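CELL WALL surface anchor family protein (Streptococcus pneumoniae, PDB 3ZGH) probably mediates adhesion of pneumococci to host cells through its basic domain, which binds keratin 10. Local coordinates at residues Y47-T52 against L58-T63; V109-T114 against Y136-G141. All coordinates share one frame; numbering follows the deposited sequence.

Interaction 1 of 2, residues Y47-T52 against L58-T63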
loop_
_atom_site.group_PDB
_atom_site.type_symbol
_atom_site.label_atom_id
_atom_site.label_comp_id
_atom_site.label_asym_id
_atom_site.label_seq_id
_atom_site.Cartn_x
_atom_site.Cartn_y
_atom_site.Cartn_z
ATOM N N TYR A 47 0.880 6.910 -3.545
ATOM C CA TYR A 47 0.466 5.513 -3.431
ATOM C C TYR A 47 -0.643 5.206 -4.419
ATOM O O TYR A 47 -1.347 6.110 -4.944
ATOM C CB TYR A 47 0.009 5.130 -2.022
ATOM C CG TYR A 47 -1.369 5.663 -1.673
ATOM C CD1 TYR A 47 -2.520 4.938 -2.004
ATOM C CD2 TYR A 47 -1.522 6.905 -1.067
ATOM C CE1 TYR A 47 -3.780 5.449 -1.730
ATOM C CE2 TYR A 47 -2.778 7.410 -0.760
ATOM C CZ TYR A 47 -3.904 6.671 -1.106
ATOM O OH TYR A 47 -5.154 7.164 -0.822
ATOM N N LYS A 48 -0.760 3.909 -4.694
ATOM C CA LYS A 48 -1.869 3.379 -5.445
ATOM C C LYS A 48 -2.399 2.191 -4.632
ATOM O O LYS A 48 -1.615 1.398 -4.091
ATOM C CB LYS A 48 -1.412 2.940 -6.822
ATOM C CG LYS A 48 -2.518 2.265 -7.650
ATOM C CD LYS A 48 -1.995 1.757 -9.022
ATOM C CE LYS A 48 -1.715 2.912 -9.975
ATOM N NZ LYS A 48 -1.223 2.485 -11.333
ATOM N N LEU A 49 -3.723 2.088 -4.532
ATOM C CA LEU A 49 -4.340 0.933 -3.912
ATOM C C LEU A 49 -5.383 0.411 -4.906
ATOM O O LEU A 49 -6.355 1.133 -5.256
ATOM C CB LEU A 49 -5.002 1.312 -2.590
ATOM C CG LEU A 49 -5.658 0.116 -1.893
ATOM C CD1 LEU A 49 -4.615 -0.774 -1.217
ATOM C CD2 LEU A 49 -6.705 0.593 -0.876
ATOM N N LYS A 50 -5.163 -0.808 -5.390
ATOM C CA LYS A 50 -6.114 -1.456 -6.266
ATOM C C LYS A 50 -6.856 -2.507 -5.442
ATOM O O LYS A 50 -6.220 -3.299 -4.749
ATOM C CB LYS A 50 -5.357 -2.107 -7.420
ATOM C CG LYS A 50 -6.252 -2.898 -8.409
ATOM C CD LYS A 50 -5.363 -3.485 -9.528
ATOM C CE LYS A 50 -6.123 -4.499 -10.385
ATOM N NZ LYS A 50 -5.209 -5.344 -11.244
ATOM N N VAL A 51 -8.191 -2.499 -5.490
ATOM C CA VAL A 51 -8.990 -3.465 -4.757
ATOM C C VAL A 51 -10.011 -4.136 -5.710
ATOM O O VAL A 51 -10.839 -3.456 -6.365
ATOM C CB VAL A 51 -9.758 -2.767 -3.620
ATOM C CG1 VAL A 51 -10.473 -3.799 -2.727
ATOM C CG2 VAL A 51 -8.776 -1.881 -2.782
ATOM N N THR A 52 -9.903 -5.459 -5.811
ATOM C CA THR A 52 -10.756 -6.254 -6.680
ATOM C C THR A 52 -11.625 -7.141 -5.802
ATOM O O THR A 52 -11.140 -7.799 -4.894
ATOM C CB THR A 52 -9.913 -7.142 -7.602
ATOM O OG1 THR A 52 -9.166 -6.308 -8.496
ATOM C CG2 THR A 52 -10.799 -8.049 -8.463
ATOM N N LEU A 58 -11.657 -10.191 -1.482
ATOM C CA LEU A 58 -11.085 -8.943 -1.931
ATOM C C LEU A 58 -9.592 -9.175 -2.120
ATOM O O LEU A 58 -8.958 -9.809 -1.253
ATOM C CB LEU A 58 -11.256 -7.849 -0.887
ATOM C CG LEU A 58 -12.660 -7.344 -0.551
ATOM C CD1 LEU A 58 -12.605 -6.225 0.522
ATOM C CD2 LEU A 58 -13.383 -6.860 -1.834
ATOM N N THR A 59 -9.051 -8.693 -3.236
ATOM C CA THR A 59 -7.600 -8.674 -3.455
ATOM C C THR A 59 -7.137 -7.226 -3.422
ATOM O O THR A 59 -7.659 -6.371 -4.159
ATOM C CB THR A 59 -7.249 -9.288 -4.803
ATOM O OG1 THR A 59 -7.750 -10.634 -4.827
ATOM C CG2 THR A 59 -5.705 -9.296 -5.070
ATOM N N PHE A 60 -6.171 -6.960 -2.554
ATOM C CA PHE A 60 -5.599 -5.632 -2.377
ATOM C C PHE A 60 -4.183 -5.613 -2.961
ATOM O O PHE A 60 -3.382 -6.535 -2.687
ATOM C CB PHE A 60 -5.495 -5.316 -0.875
ATOM C CG PHE A 60 -6.803 -5.044 -0.187
ATOM C CD1 PHE A 60 -7.214 -3.746 0.050
ATOM C CD2 PHE A 60 -7.608 -6.087 0.270
ATOM C CE1 PHE A 60 -8.437 -3.482 0.711
ATOM C CE2 PHE A 60 -8.779 -5.836 0.968
ATOM C CZ PHE A 60 -9.209 -4.530 1.164
ATOM N N THR A 61 -3.851 -4.566 -3.724
ATOM C CA THR A 61 -2.485 -4.356 -4.219
ATOM C C THR A 61 -2.129 -2.891 -3.931
ATOM O O THR A 61 -2.753 -1.960 -4.465
ATOM C CB THR A 61 -2.344 -4.646 -5.733
ATOM O OG1 THR A 61 -2.815 -5.966 -6.020
ATOM C CG2 THR A 61 -0.857 -4.559 -6.190
ATOM N N TYR A 62 -1.133 -2.710 -3.074
ATOM C CA TYR A 62 -0.756 -1.422 -2.532
ATOM C C TYR A 62 0.675 -1.080 -2.904
ATOM O O TYR A 62 1.584 -1.823 -2.553
ATOM C CB TYR A 62 -0.882 -1.538 -1.012
ATOM C CG TYR A 62 -0.221 -0.452 -0.196
ATOM C CD1 TYR A 62 -0.493 0.884 -0.418
ATOM C CD2 TYR A 62 0.638 -0.785 0.857
ATOM C CE1 TYR A 62 0.104 1.873 0.367
ATOM C CE2 TYR A 62 1.220 0.170 1.624
ATOM C CZ TYR A 62 0.957 1.488 1.381
ATOM O OH TYR A 62 1.558 2.404 2.195
ATOM N N THR A 63 0.881 0.045 -3.575
ATOM C CA THR A 63 2.193 0.422 -4.096
ATOM C C THR A 63 2.534 1.820 -3.608
ATOM O O THR A 63 1.696 2.714 -3.690
ATOM C CB THR A 63 2.220 0.436 -5.639
ATOM O OG1 THR A 63 1.951 -0.865 -6.132
ATOM C CG2 THR A 63 3.595 0.883 -6.190
HETATM O O HOH W 1 -5.515 -5.856 -6.304
HETATM O O HOH W 2 -10.324 -10.695 -5.659
#
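Val51 and Phe60 lie side by side and point the same way from neighbouring strands of an antiparallel beta hairpin, 43-53 with 57-65, in the large sheet of this MSCRAMM-type domain. They form a non-hydrogen-bonded pair, and both valine branches meet the phenyl group. CG1, anti to the backbone N (chi1 -173°), sits over one ring face, offset toward the rim, in a CH-pi contact 4.2 Å from the Phe60 centroid. CG2 lies on the same side, beyond the CD1-CE1 bond, with Val51 CG2 to Phe60 CD1 at 3.7 Å. The phenyl group thus leans across toward Val51, and Leu49 CD1 reaches its edge, near the ring plane. Leu49 and Tyr62 form the next non-hydrogen-bonded pair; here the side chains cross obliquely, and the leucine's CD1 rests on Tyr62 CB at 3.8 Å. At the far end the Tyr62 ring swings toward Tyr47, bringing Tyr62 CE1 to 4.0 Å from Tyr47 CB. This apolar face turns into the core, where Phe60 stacks on Trp159 and meets Phe170 edge-to-face, while Tyr62 OH is hydrogen-bonded to Asn88 O and Tyr175 N.

The opposite face carries Lys48, Lys50 and four threonines. Lys50 stretches out beyond CG, carrying NZ off from strand 57-65. Thr52 OG1 is hydrogen-bonded to Thr29 OG1 and Thr63 OG1 to Thr156 OG1, joining the hairpin to strands on its two flanks. Three pairs of backbone bonds, Lys48 with Thr63, Lys50 with Thr61 and Thr52 with Thr59, hold the ladder; the Lys50 N to Thr61 O bond is nearly straight at 170°. Two waters link backbone to hydroxyl across the strands: one donates to Lys50 O and lies 2.7 Å from Thr61 OG1, the other donates to Thr52 O and lies 2.7 Å from Thr59 OG1.

Interaction 2 of 2, residues V109-T114 against Y136-G141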
loop_
_atom_site.group_PDB
_atom_site.type_symbol
_atom_site.label_atom_id
_atom_site.label_comp_id
_atom_site.label_asym_id
_atom_site.label_seq_id
_atom_site.Cartn_x
_atom_site.Cartn_y
_atom_site.Cartn_z
ATOM N N VAL A 109 0.886 -11.146 3.567
ATOM C CA VAL A 109 1.089 -9.980 2.725
ATOM C C VAL A 109 2.362 -10.209 1.908
ATOM O O VAL A 109 3.478 -10.257 2.481
ATOM C CB VAL A 109 1.246 -8.730 3.592
ATOM C CG1 VAL A 109 1.550 -7.492 2.745
ATOM C CG2 VAL A 109 -0.007 -8.503 4.440
ATOM N N LYS A 110 2.223 -10.388 0.594
ATOM C CA LYS A 110 3.398 -10.526 -0.250
ATOM C C LYS A 110 4.018 -9.141 -0.399
ATOM O O LYS A 110 3.292 -8.128 -0.437
ATOM C CB LYS A 110 3.004 -11.076 -1.614
ATOM C CG LYS A 110 2.505 -12.540 -1.584
ATOM C CD LYS A 110 2.244 -13.030 -3.003
ATOM C CE LYS A 110 1.455 -14.349 -3.046
ATOM N NZ LYS A 110 2.162 -15.495 -2.391
ATOM N N ASN A 111 5.342 -9.080 -0.425
ATOM C CA ASN A 111 6.055 -7.805 -0.651
ATOM C C ASN A 111 7.000 -7.962 -1.827
ATOM O O ASN A 111 7.677 -9.000 -1.948
ATOM C CB ASN A 111 6.894 -7.444 0.575
ATOM C CG ASN A 111 6.061 -7.183 1.789
ATOM O OD1 ASN A 111 5.292 -6.237 1.815
ATOM N ND2 ASN A 111 6.227 -7.995 2.818
ATOM N N TYR A 112 7.075 -6.954 -2.673
ATOM C CA TYR A 112 7.916 -7.031 -3.851
ATOM C C TYR A 112 8.190 -5.658 -4.415
ATOM O O TYR A 112 7.507 -4.703 -4.067
ATOM C CB TYR A 112 7.332 -7.973 -4.924
ATOM C CG TYR A 112 5.883 -7.824 -5.274
ATOM C CD1 TYR A 112 5.504 -7.238 -6.482
ATOM C CD2 TYR A 112 4.881 -8.313 -4.435
ATOM C CE1 TYR A 112 4.126 -7.098 -6.839
ATOM C CE2 TYR A 112 3.507 -8.180 -4.785
ATOM C CZ TYR A 112 3.150 -7.567 -5.991
ATOM O OH TYR A 112 1.824 -7.433 -6.370
ATOM N N ILE A 113 9.240 -5.553 -5.234
ATOM C CA ILE A 113 9.535 -4.335 -5.948
ATOM C C ILE A 113 8.896 -4.470 -7.324
ATOM O O ILE A 113 9.015 -5.533 -7.970
ATOM C CB ILE A 113 11.050 -4.129 -6.092
ATOM C CG1 ILE A 113 11.702 -4.002 -4.706
ATOM C CG2 ILE A 113 11.360 -2.895 -6.956
ATOM C CD1 ILE A 113 11.289 -2.740 -3.963
ATOM N N THR A 114 8.217 -3.413 -7.770
ATOM C CA THR A 114 7.632 -3.387 -9.100
ATOM C C THR A 114 8.265 -2.306 -9.935
ATOM O O THR A 114 8.712 -1.278 -9.409
ATOM C CB THR A 114 6.111 -3.114 -9.077
ATOM O OG1 THR A 114 5.849 -2.006 -8.207
ATOM C CG2 THR A 114 5.345 -4.350 -8.581
ATOM N N TYR A 136 -5.828 -3.968 11.587
ATOM C CA TYR A 136 -4.645 -4.782 11.335
ATOM C C TYR A 136 -3.444 -3.916 10.930
ATOM O O TYR A 136 -3.604 -2.846 10.304
ATOM C CB TYR A 136 -4.931 -5.769 10.182
ATOM C CG TYR A 136 -6.020 -6.778 10.455
ATOM C CD1 TYR A 136 -5.718 -8.039 10.959
ATOM C CD2 TYR A 136 -7.344 -6.470 10.219
ATOM C CE1 TYR A 136 -6.705 -8.965 11.239
ATOM C CE2 TYR A 136 -8.357 -7.400 10.483
ATOM C CZ TYR A 136 -8.025 -8.642 10.995
ATOM O OH TYR A 136 -9.014 -9.570 11.256
ATOM N N THR A 137 -2.246 -4.397 11.246
ATOM C CA THR A 137 -1.029 -3.928 10.575
ATOM C C THR A 137 -0.224 -5.160 10.207
ATOM O O THR A 137 -0.628 -6.279 10.507
ATOM C CB THR A 137 -0.138 -3.054 11.488
ATOM O OG1 THR A 137 -0.949 -2.261 12.354
ATOM C CG2 THR A 137 0.749 -2.131 10.665
ATOM N N TRP A 138 0.921 -4.970 9.569
ATOM C CA TRP A 138 1.820 -6.081 9.363
ATOM C C TRP A 138 3.262 -5.722 9.709
ATOM O O TRP A 138 3.620 -4.543 9.784
ATOM C CB TRP A 138 1.681 -6.634 7.946
ATOM C CG TRP A 138 2.085 -5.714 6.796
ATOM C CD1 TRP A 138 3.338 -5.567 6.254
ATOM C CD2 TRP A 138 1.221 -4.866 6.024
ATOM N NE1 TRP A 138 3.296 -4.684 5.192
ATOM C CE2 TRP A 138 2.003 -4.240 5.041
ATOM C CE3 TRP A 138 -0.155 -4.583 6.075
ATOM C CZ2 TRP A 138 1.473 -3.340 4.124
ATOM C CZ3 TRP A 138 -0.683 -3.696 5.168
ATOM C CH2 TRP A 138 0.119 -3.086 4.200
ATOM N N GLY A 139 4.061 -6.758 9.962
ATOM C CA GLY A 139 5.463 -6.608 10.329
ATOM C C GLY A 139 6.391 -7.327 9.357
ATOM O O GLY A 139 5.967 -7.762 8.284
ATOM N N ASN A 140 7.662 -7.463 9.725
ATOM C CA ASN A 140 8.668 -7.860 8.750
ATOM C C ASN A 140 8.439 -7.018 7.494
ATOM O O ASN A 140 8.385 -7.549 6.376
ATOM C CB ASN A 140 8.560 -9.356 8.421
ATOM C CG ASN A 140 9.189 -10.249 9.494
ATOM O OD1 ASN A 140 10.122 -9.843 10.191
ATOM N ND2 ASN A 140 8.686 -11.477 9.613
ATOM N N GLY A 141 8.281 -5.707 7.694
ATOM C CA GLY A 141 7.909 -4.805 6.606
ATOM C C GLY A 141 9.085 -4.615 5.664
ATOM O O GLY A 141 10.243 -4.488 6.094
HETATM O O HOH W 3 5.664 -4.206 3.549
#
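Trp138 is the first residue of 136-141 to meet 109-114, and its indole receives Val109 on one face. The valine's CG1 stands 4.1 Å from the centroid of the five-membered ring, 12° off its normal, in a CH-pi contact centred on the ring. It is the branch anti to the backbone N (chi1 176°); the other, CG2, comes to 4.2 Å from Trp138 CD2, beyond the outline of that ring. The side chains cross at about a right angle. With its CG between the backbone N and the carbonyl carbon (chi1 65°), Trp138 lays its indole against buried side chains of the sheet, where it also meets Trp159, the planes about 50° apart.

At the indole edge a water lies in the ring plane, accepting from Trp138 NE1 at 2.9 Å and donating to Asn111 OD1 at 2.7 Å. Strands 109-114 and 136-138 are not neighbours in the antiparallel sheet: strand 120-131 runs between them, and the side chains meet across it, probably helped by the curl of the sheet. Asn111 is gripped at both ends of its amide, OD1 also by Ser157 OG, ND2 by Asn125 O and Ser127 OG, which fixes the group for the water bridge.

Beyond the strand the chain enters a less ordered loop at Gly139. Asn140 turns its backbone carbonyl toward the same asparagine, although Asn140 O remains 4.2 Å from Asn111 ND2; this carbonyl is hydrogen-bonded to Ser127 OG, which also bonds Asn111 ND2.

Overall arrangement
From the N terminus, strand 28-38 leads into strand 43-53, and interaction 1 closes first, a short hairpin with five residues between its segments. The chain then wanders through loops and short strands before strand 109-114, turns through 120-131 and closes interaction 2 at 136-141, with 21 residues between its segments, about half of them in strand 120-131. The two contacts follow in series, neither nested nor crossed. Strand 154-162 later inserts between 57-65 and 109-114, joining both into one antiparallel sheet. Their centres lie about 12 Å apart. Thr61 CG2 packs on Tyr112 OH at 3.9 Å across strand 154-162; on the other face Tyr62 CD2 meets Trp138 CH2 at 4.1 Å, across three intervening strands.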